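Local coordinates for COPII coat assembly protein SEC16 (Saccharomyces cerevisiae, PDB 3MZK), which helps to initiate assembly of the COPII coat that forms transport vesicles at the endoplasmic reticulum, contributes to cargo selection and takes part in autophagy, at residues Phe66-Gly71 with Glu337-Tyr341; Thr101-Leu106 with Thr299-Ile303; Arg12-Ile16 with Tyr27-Pro31. All blocks are in the same frame, centred on the assembly; numbering follows the deposited sequence.

Contact 1 of 3, residues Phe66-Gly71 with Glu337-Tyr341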
# COMPACT_ATOMS: atom_id res chain seq x y z
N PHE B 66 29.97 31.53 -14.31
CA PHE B 66 29.06 30.84 -13.39
C PHE B 66 28.66 31.76 -12.24
O PHE B 66 29.52 32.37 -11.60
CB PHE B 66 29.73 29.57 -12.85
CG PHE B 66 28.80 28.68 -12.07
CD1 PHE B 66 27.72 28.07 -12.68
CD2 PHE B 66 29.03 28.43 -10.72
CE1 PHE B 66 26.87 27.24 -11.96
CE2 PHE B 66 28.19 27.59 -10.00
CZ PHE B 66 27.10 27.00 -10.62
N PRO B 67 27.34 31.87 -11.99
CA PRO B 67 26.75 32.77 -10.99
C PRO B 67 27.14 32.43 -9.56
O PRO B 67 26.34 31.82 -8.85
CB PRO B 67 25.24 32.55 -11.18
CG PRO B 67 25.10 32.00 -12.55
CD PRO B 67 26.32 31.16 -12.77
N GLY B 68 28.33 32.84 -9.14
CA GLY B 68 28.81 32.66 -7.78
C GLY B 68 28.44 31.32 -7.18
O GLY B 68 28.12 30.37 -7.91
N PRO B 69 28.49 31.22 -5.84
CA PRO B 69 28.05 30.01 -5.14
C PRO B 69 26.53 29.90 -5.12
O PRO B 69 25.88 30.77 -4.54
CB PRO B 69 28.56 30.22 -3.71
CG PRO B 69 29.55 31.34 -3.80
CD PRO B 69 29.10 32.19 -4.93
N LEU B 70 25.97 28.88 -5.76
CA LEU B 70 24.53 28.65 -5.67
C LEU B 70 24.20 28.29 -4.23
O LEU B 70 25.06 27.82 -3.49
CB LEU B 70 24.11 27.51 -6.59
CG LEU B 70 24.54 27.60 -8.05
CD1 LEU B 70 24.05 26.39 -8.81
CD2 LEU B 70 24.01 28.88 -8.67
N GLY B 71 22.95 28.50 -3.83
CA GLY B 71 22.57 28.21 -2.47
C GLY B 71 22.91 29.37 -1.56
O GLY B 71 22.19 29.66 -0.61
N GLU B 337 27.11 21.07 -8.38
CA GLU B 337 26.53 22.16 -7.60
C GLU B 337 25.11 22.50 -8.04
O GLU B 337 24.25 22.82 -7.22
CB GLU B 337 27.42 23.40 -7.61
CG GLU B 337 26.87 24.51 -6.73
CD GLU B 337 27.89 25.59 -6.45
OE1 GLU B 337 29.06 25.43 -6.85
OE2 GLU B 337 27.50 26.61 -5.83
N ILE B 338 24.87 22.44 -9.35
CA ILE B 338 23.53 22.65 -9.88
C ILE B 338 22.56 21.57 -9.41
O ILE B 338 21.44 21.85 -8.97
CB ILE B 338 23.55 22.69 -11.42
CG1 ILE B 338 24.29 23.94 -11.90
CG2 ILE B 338 22.13 22.63 -11.98
CD1 ILE B 338 24.48 24.03 -13.40
N TYR B 339 23.01 20.32 -9.48
CA TYR B 339 22.23 19.19 -9.01
C TYR B 339 21.90 19.37 -7.53
O TYR B 339 20.81 19.02 -7.08
CB TYR B 339 23.00 17.88 -9.23
CG TYR B 339 22.21 16.62 -9.01
CD1 TYR B 339 21.01 16.40 -9.69
CD2 TYR B 339 22.67 15.63 -8.15
CE1 TYR B 339 20.28 15.23 -9.50
CE2 TYR B 339 21.94 14.46 -7.95
CZ TYR B 339 20.75 14.27 -8.63
OH TYR B 339 20.03 13.11 -8.44
N GLU B 340 22.83 19.94 -6.77
CA GLU B 340 22.59 20.20 -5.36
C GLU B 340 21.53 21.27 -5.18
O GLU B 340 20.62 21.13 -4.36
CB GLU B 340 23.88 20.62 -4.66
CG GLU B 340 23.73 20.86 -3.17
CD GLU B 340 24.99 21.42 -2.55
OE1 GLU B 340 25.55 22.39 -3.12
OE2 GLU B 340 25.43 20.91 -1.50
N TYR B 341 21.66 22.35 -5.95
CA TYR B 341 20.69 23.44 -5.89
C TYR B 341 19.28 22.92 -6.13
O TYR B 341 18.34 23.34 -5.46
CB TYR B 341 21.04 24.52 -6.91
CG TYR B 341 20.13 25.73 -6.85
CD1 TYR B 341 20.18 26.60 -5.78
CD2 TYR B 341 19.23 26.00 -7.88
CE1 TYR B 341 19.36 27.71 -5.72
CE2 TYR B 341 18.41 27.10 -7.84
CZ TYR B 341 18.47 27.96 -6.75
OH TYR B 341 17.66 29.06 -6.70
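E337 reaches from its helix toward the loop that carries L70, and the two side chains pass obliquely so that the carboxylate ends at the loop backbone. The glutamate chain leaves the helix with CG anti to the backbone N and stays extended beyond it, and OE2 of E337 receives the amide N of L70 at 2.7 Å. The bond is bent, 131° at the hydrogen, and the donor meets OE2 on its anti side, somewhat out of the carboxylate plane. The other oxygen, OE1, accepts the hydroxyl of Y378, and the two bonds together limit rotation of the carboxylate. OE1 also comes within 3.9 Å of CE2 of F66, whose ring plane stands steeply to that of the carboxylate. The same ring presents its CE1 edge, near the ring plane, to CG1 of I338 at 4.2 Å. The loop between helices 61-65 and 77-94 thus lies against helix 330-344, far on in the sequence, within the helical, ACE1-like central part of Sec16. The apolar part of the junction is carried by L70. With chi1 at -52° and chi2 at 179°, CD1 of L70 reaches the helix surface, 3.9 Å from CA of I338 and 4.0 Å from CB of Y341. CD1 of Y341 meets the loop obliquely, 4.1 Å from CB of L70 and 3.9 Å from N of G71. Helix 77-94 adds a further wall: W83 meets the F66 ring edge-to-face, L80 touches L70 and M84 touches I338.

Contact 2 of 3, residues Thr101-Leu106 with Thr299-Ile303; sequences TIWQLL and TLFII
I302 and L105 lose more surface to this contact than any other residues of the two helices, and they do so by sliding past each other in opposite directions. The gamma-methyl CG2 of I302, anti to the backbone N (chi1 of the CG1 branch -69°), lies against the forked end of L105, with CG2 of I302 3.8 Å from CG of L105. The other branch of I302 carries CD1 to a second residue of the facing helix, 4.2 Å from CG2 of I102. I302 thus touches L105 and, more loosely, L106 with CG2, and I102 with CD1.

L105 makes most of its contacts through one methyl, CD2. The I303 side chain crosses that of L105 at about a right angle, with CG1 of I303 3.7 Å from CD2 of L105, and CG2 of T299 lies 4.1 Å from the same methyl. T299 is the third main participant and divides its branches by character. Its methyl CG2 meets the methyl CG2 of T101 at 3.9 Å, whereas OG1, hydrogen-bonded to the carbonyl O of A295 in its own helix, rests 3.6 Å from CG1 of I102. The polar atom is therefore satisfied locally, and no hydrogen bond links the two segments.

W335 of helix 330-344 touches I102 and L106. The axes of segments 101-106 and 299-303 run almost parallel, 7° apart, with a closest approach of 10.7 Å. Side-by-side packing of helices separated by nearly two hundred residues is consistent with the ACE1 fold, an alpha-helical solenoid that turns back on itself.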
# COMPACT_ATOMS: atom_id res chain seq x y z
N THR B 101 23.20 15.83 -23.26
CA THR B 101 22.15 15.21 -22.47
C THR B 101 22.11 15.73 -21.03
O THR B 101 21.10 16.27 -20.58
CB THR B 101 22.29 13.68 -22.45
OG1 THR B 101 22.19 13.16 -23.78
CG2 THR B 101 21.21 13.05 -21.57
N ILE B 102 23.22 15.55 -20.30
CA ILE B 102 23.30 15.95 -18.90
C ILE B 102 23.07 17.45 -18.71
O ILE B 102 22.36 17.87 -17.79
CB ILE B 102 24.65 15.56 -18.28
CG1 ILE B 102 24.77 14.04 -18.19
CG2 ILE B 102 24.82 16.19 -16.91
CD1 ILE B 102 26.17 13.57 -17.86
N TRP B 103 23.70 18.25 -19.56
CA TRP B 103 23.47 19.69 -19.56
C TRP B 103 21.98 19.99 -19.58
O TRP B 103 21.44 20.66 -18.69
CB TRP B 103 24.14 20.34 -20.77
CG TRP B 103 25.59 20.64 -20.60
CD1 TRP B 103 26.63 20.10 -21.30
CD2 TRP B 103 26.17 21.56 -19.66
NE1 TRP B 103 27.82 20.64 -20.86
CE2 TRP B 103 27.56 21.53 -19.86
CE3 TRP B 103 25.64 22.40 -18.68
CZ2 TRP B 103 28.43 22.31 -19.10
CZ3 TRP B 103 26.50 23.18 -17.94
CH2 TRP B 103 27.89 23.13 -18.15
N GLN B 104 21.30 19.47 -20.60
CA GLN B 104 19.90 19.78 -20.84
C GLN B 104 18.98 19.15 -19.81
O GLN B 104 17.92 19.71 -19.49
CB GLN B 104 19.51 19.35 -22.26
CG GLN B 104 20.17 20.19 -23.34
CD GLN B 104 20.10 19.56 -24.71
OE1 GLN B 104 20.15 18.34 -24.85
NE2 GLN B 104 20.00 20.39 -25.73
N LEU B 105 19.37 18.00 -19.29
CA LEU B 105 18.59 17.33 -18.26
C LEU B 105 18.55 18.18 -17.00
O LEU B 105 17.48 18.41 -16.43
CB LEU B 105 19.18 15.96 -17.95
CG LEU B 105 18.54 15.22 -16.78
CD1 LEU B 105 17.05 15.06 -17.02
CD2 LEU B 105 19.20 13.86 -16.57
N LEU B 106 19.72 18.64 -16.56
CA LEU B 106 19.81 19.50 -15.39
C LEU B 106 19.06 20.82 -15.59
O LEU B 106 18.48 21.36 -14.65
CB LEU B 106 21.27 19.76 -15.03
CG LEU B 106 22.00 18.59 -14.35
CD1 LEU B 106 23.48 18.87 -14.24
CD2 LEU B 106 21.40 18.32 -12.98
N THR B 299 23.53 9.88 -15.76
CA THR B 299 22.28 10.35 -16.36
C THR B 299 21.09 9.67 -15.67
O THR B 299 20.17 10.34 -15.20
CB THR B 299 22.25 10.10 -17.89
OG1 THR B 299 23.40 10.70 -18.49
CG2 THR B 299 21.00 10.68 -18.51
N LEU B 300 21.13 8.34 -15.59
CA LEU B 300 20.05 7.59 -14.94
C LEU B 300 19.86 8.00 -13.48
O LEU B 300 18.74 8.16 -13.02
CB LEU B 300 20.25 6.08 -15.05
CG LEU B 300 20.55 5.55 -16.46
CD1 LEU B 300 20.28 4.06 -16.54
CD2 LEU B 300 19.74 6.30 -17.50
N PHE B 301 20.97 8.17 -12.75
CA PHE B 301 20.92 8.55 -11.34
C PHE B 301 20.29 9.92 -11.15
O PHE B 301 19.52 10.14 -10.21
CB PHE B 301 22.32 8.53 -10.71
CG PHE B 301 22.93 7.16 -10.62
CD1 PHE B 301 22.12 6.03 -10.53
CD2 PHE B 301 24.30 6.99 -10.64
CE1 PHE B 301 22.69 4.76 -10.45
CE2 PHE B 301 24.88 5.72 -10.57
CZ PHE B 301 24.07 4.61 -10.47
N ILE B 302 20.62 10.84 -12.05
CA ILE B 302 20.04 12.18 -12.05
C ILE B 302 18.52 12.13 -12.24
O ILE B 302 17.76 12.72 -11.47
CB ILE B 302 20.66 13.05 -13.15
CG1 ILE B 302 22.12 13.36 -12.82
CG2 ILE B 302 19.87 14.34 -13.33
CD1 ILE B 302 22.93 13.86 -14.00
N ILE B 303 18.08 11.41 -13.27
CA ILE B 303 16.66 11.24 -13.53
C ILE B 303 15.98 10.63 -12.32
O ILE B 303 14.86 11.00 -11.96
CB ILE B 303 16.40 10.36 -14.75
CG1 ILE B 303 17.02 10.98 -16.00
CG2 ILE B 303 14.91 10.16 -14.96
CD1 ILE B 303 16.98 10.07 -17.21

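Contact 3 of 3, residues Arg12-Ile16 with Tyr27-Pro31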
# COMPACT_ATOMS: atom_id res chain seq x y z
N ARG B 12 73.20 15.36 -19.37
CA ARG B 12 72.28 15.73 -20.43
C ARG B 12 71.39 16.84 -19.89
O ARG B 12 71.05 16.86 -18.70
CB ARG B 12 71.46 14.49 -20.78
CG ARG B 12 70.47 14.61 -21.91
CD ARG B 12 69.75 13.28 -22.08
NE ARG B 12 68.67 13.37 -23.06
CZ ARG B 12 67.83 12.38 -23.33
NH1 ARG B 12 67.93 11.22 -22.70
NH2 ARG B 12 66.88 12.56 -24.24
N GLN B 13 71.03 17.79 -20.75
CA GLN B 13 70.16 18.90 -20.36
C GLN B 13 68.69 18.46 -20.51
O GLN B 13 68.28 18.04 -21.59
CB GLN B 13 70.49 20.15 -21.19
CG GLN B 13 69.78 21.44 -20.78
CD GLN B 13 70.42 22.17 -19.60
OE1 GLN B 13 70.01 21.98 -18.45
NE2 GLN B 13 71.41 23.02 -19.88
N PHE B 14 67.92 18.53 -19.42
CA PHE B 14 66.51 18.13 -19.41
C PHE B 14 65.55 19.31 -19.25
O PHE B 14 65.92 20.37 -18.75
CB PHE B 14 66.23 17.16 -18.27
CG PHE B 14 66.47 15.72 -18.62
CD1 PHE B 14 65.66 15.07 -19.52
CD2 PHE B 14 67.49 15.02 -18.02
CE1 PHE B 14 65.87 13.75 -19.83
CE2 PHE B 14 67.71 13.70 -18.32
CZ PHE B 14 66.90 13.06 -19.23
N PRO B 15 64.28 19.13 -19.66
CA PRO B 15 63.30 20.20 -19.47
C PRO B 15 63.11 20.51 -17.99
O PRO B 15 63.49 19.71 -17.14
CB PRO B 15 62.01 19.61 -20.05
CG PRO B 15 62.44 18.48 -20.92
CD PRO B 15 63.69 17.94 -20.29
N ILE B 16 62.54 21.67 -17.69
CA ILE B 16 62.20 22.02 -16.32
C ILE B 16 60.84 22.69 -16.34
O ILE B 16 60.57 23.48 -17.24
CB ILE B 16 63.22 22.99 -15.70
CG1 ILE B 16 64.63 22.40 -15.74
CG2 ILE B 16 62.85 23.33 -14.26
CD1 ILE B 16 65.75 23.45 -15.55
N TYR B 27 59.60 27.46 -16.71
CA TYR B 27 60.00 26.29 -17.48
C TYR B 27 61.26 26.52 -18.28
O TYR B 27 61.68 27.66 -18.50
CB TYR B 27 58.87 25.81 -18.40
CG TYR B 27 58.49 26.81 -19.46
CD1 TYR B 27 59.11 26.81 -20.70
CD2 TYR B 27 57.52 27.76 -19.21
CE1 TYR B 27 58.76 27.74 -21.67
CE2 TYR B 27 57.17 28.69 -20.17
CZ TYR B 27 57.79 28.67 -21.39
OH TYR B 27 57.44 29.59 -22.35
N ALA B 28 61.88 25.43 -18.71
CA ALA B 28 63.03 25.47 -19.60
C ALA B 28 62.91 24.30 -20.55
O ALA B 28 62.64 23.18 -20.14
CB ALA B 28 64.33 25.39 -18.81
N VAL B 29 63.09 24.57 -21.83
CA VAL B 29 62.97 23.53 -22.83
C VAL B 29 64.22 23.54 -23.68
O VAL B 29 64.49 24.52 -24.38
CB VAL B 29 61.72 23.72 -23.70
CG1 VAL B 29 61.53 22.52 -24.61
CG2 VAL B 29 60.50 23.90 -22.81
N PRO B 30 65.02 22.47 -23.59
CA PRO B 30 66.27 22.36 -24.35
C PRO B 30 66.01 22.50 -25.84
O PRO B 30 64.98 22.04 -26.33
CB PRO B 30 66.76 20.96 -24.00
CG PRO B 30 66.24 20.76 -22.59
CD PRO B 30 64.86 21.36 -22.64
N PRO B 31 66.97 23.11 -26.57
CA PRO B 31 66.74 23.51 -27.97
C PRO B 31 66.95 22.36 -28.96
O PRO B 31 67.71 21.41 -28.69
CB PRO B 31 67.80 24.56 -28.19
CG PRO B 31 69.08 23.97 -27.33
CD PRO B 31 68.34 23.41 -26.09
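F14 meets the opposite segment through its backbone, its carbonyl C lying 3.7 Å from CG of P30, while its ring lies against R12 and P15 of its own segment. CE1 of that ring lies over the centre of one face of the R12 guanidinium, 4.2 Å above the plane, and CD of P15 sits at the ring edge, in plane. Both groups also have partners outside the chain: an aromatic side chain of another protein in the assembly stacks on F14, and NH2 of R12 is salt-bridged to an acidic side chain of that neighbouring protein. These residues lead into a three-stranded antiparallel sheet, in which strand 16-19 pairs with 24-28 and 24-28 with 48-52. A small sheet lying against a second protein is consistent with the insertion blade by which ACE1 proteins complete the open beta-propeller of Sec13.

Next to the flat groups, P30 packs against the chain from Q13 to P15. Its CG approaches O of Q13 at 3.5 Å. A chi1 of -173° sets CG of Q13 4.0 Å from CG of P30; the glutamine chain bends only beyond that atom. The two proline side chains cross at about a right angle, CG of P15 being 4.1 Å from CD of P30. Q46 touches both Q13 and P30.

Further along, I16 and A28 form an antiparallel hydrogen-bonded pair. I16 N donates to O of A28 over 2.9 Å at 155°; the return bond from A28 N to I16 O is modelled less surely. Both side chains project to the same sheet face, where CD1 of I16 touches CB of A28 at 4.1 Å. O of A28 accepts a second, weaker approach, a CA-H...O contact from CA of P15 at 3.1 Å.

Contact 3 comes first along the chain, closing before either of the others opens; contact 1 then opens, and both segments of contact 2 fall between its two ends. Contacts 1 and 2 are close together: their centres are 16 Å apart, and they touch through Y339 of helix 330-344, which packs on L106 and on the backbone of helix 294-303. Those two helices follow each other in the chain, so contacts 1 and 2 are joined through neighbouring helices of the helical domain. Contact 3 stands well apart, its centre 43 Å from that of contact 1 and 45 Å from that of contact 2. The chain thus separates an elongated helical body from a small sheet that meets another protein.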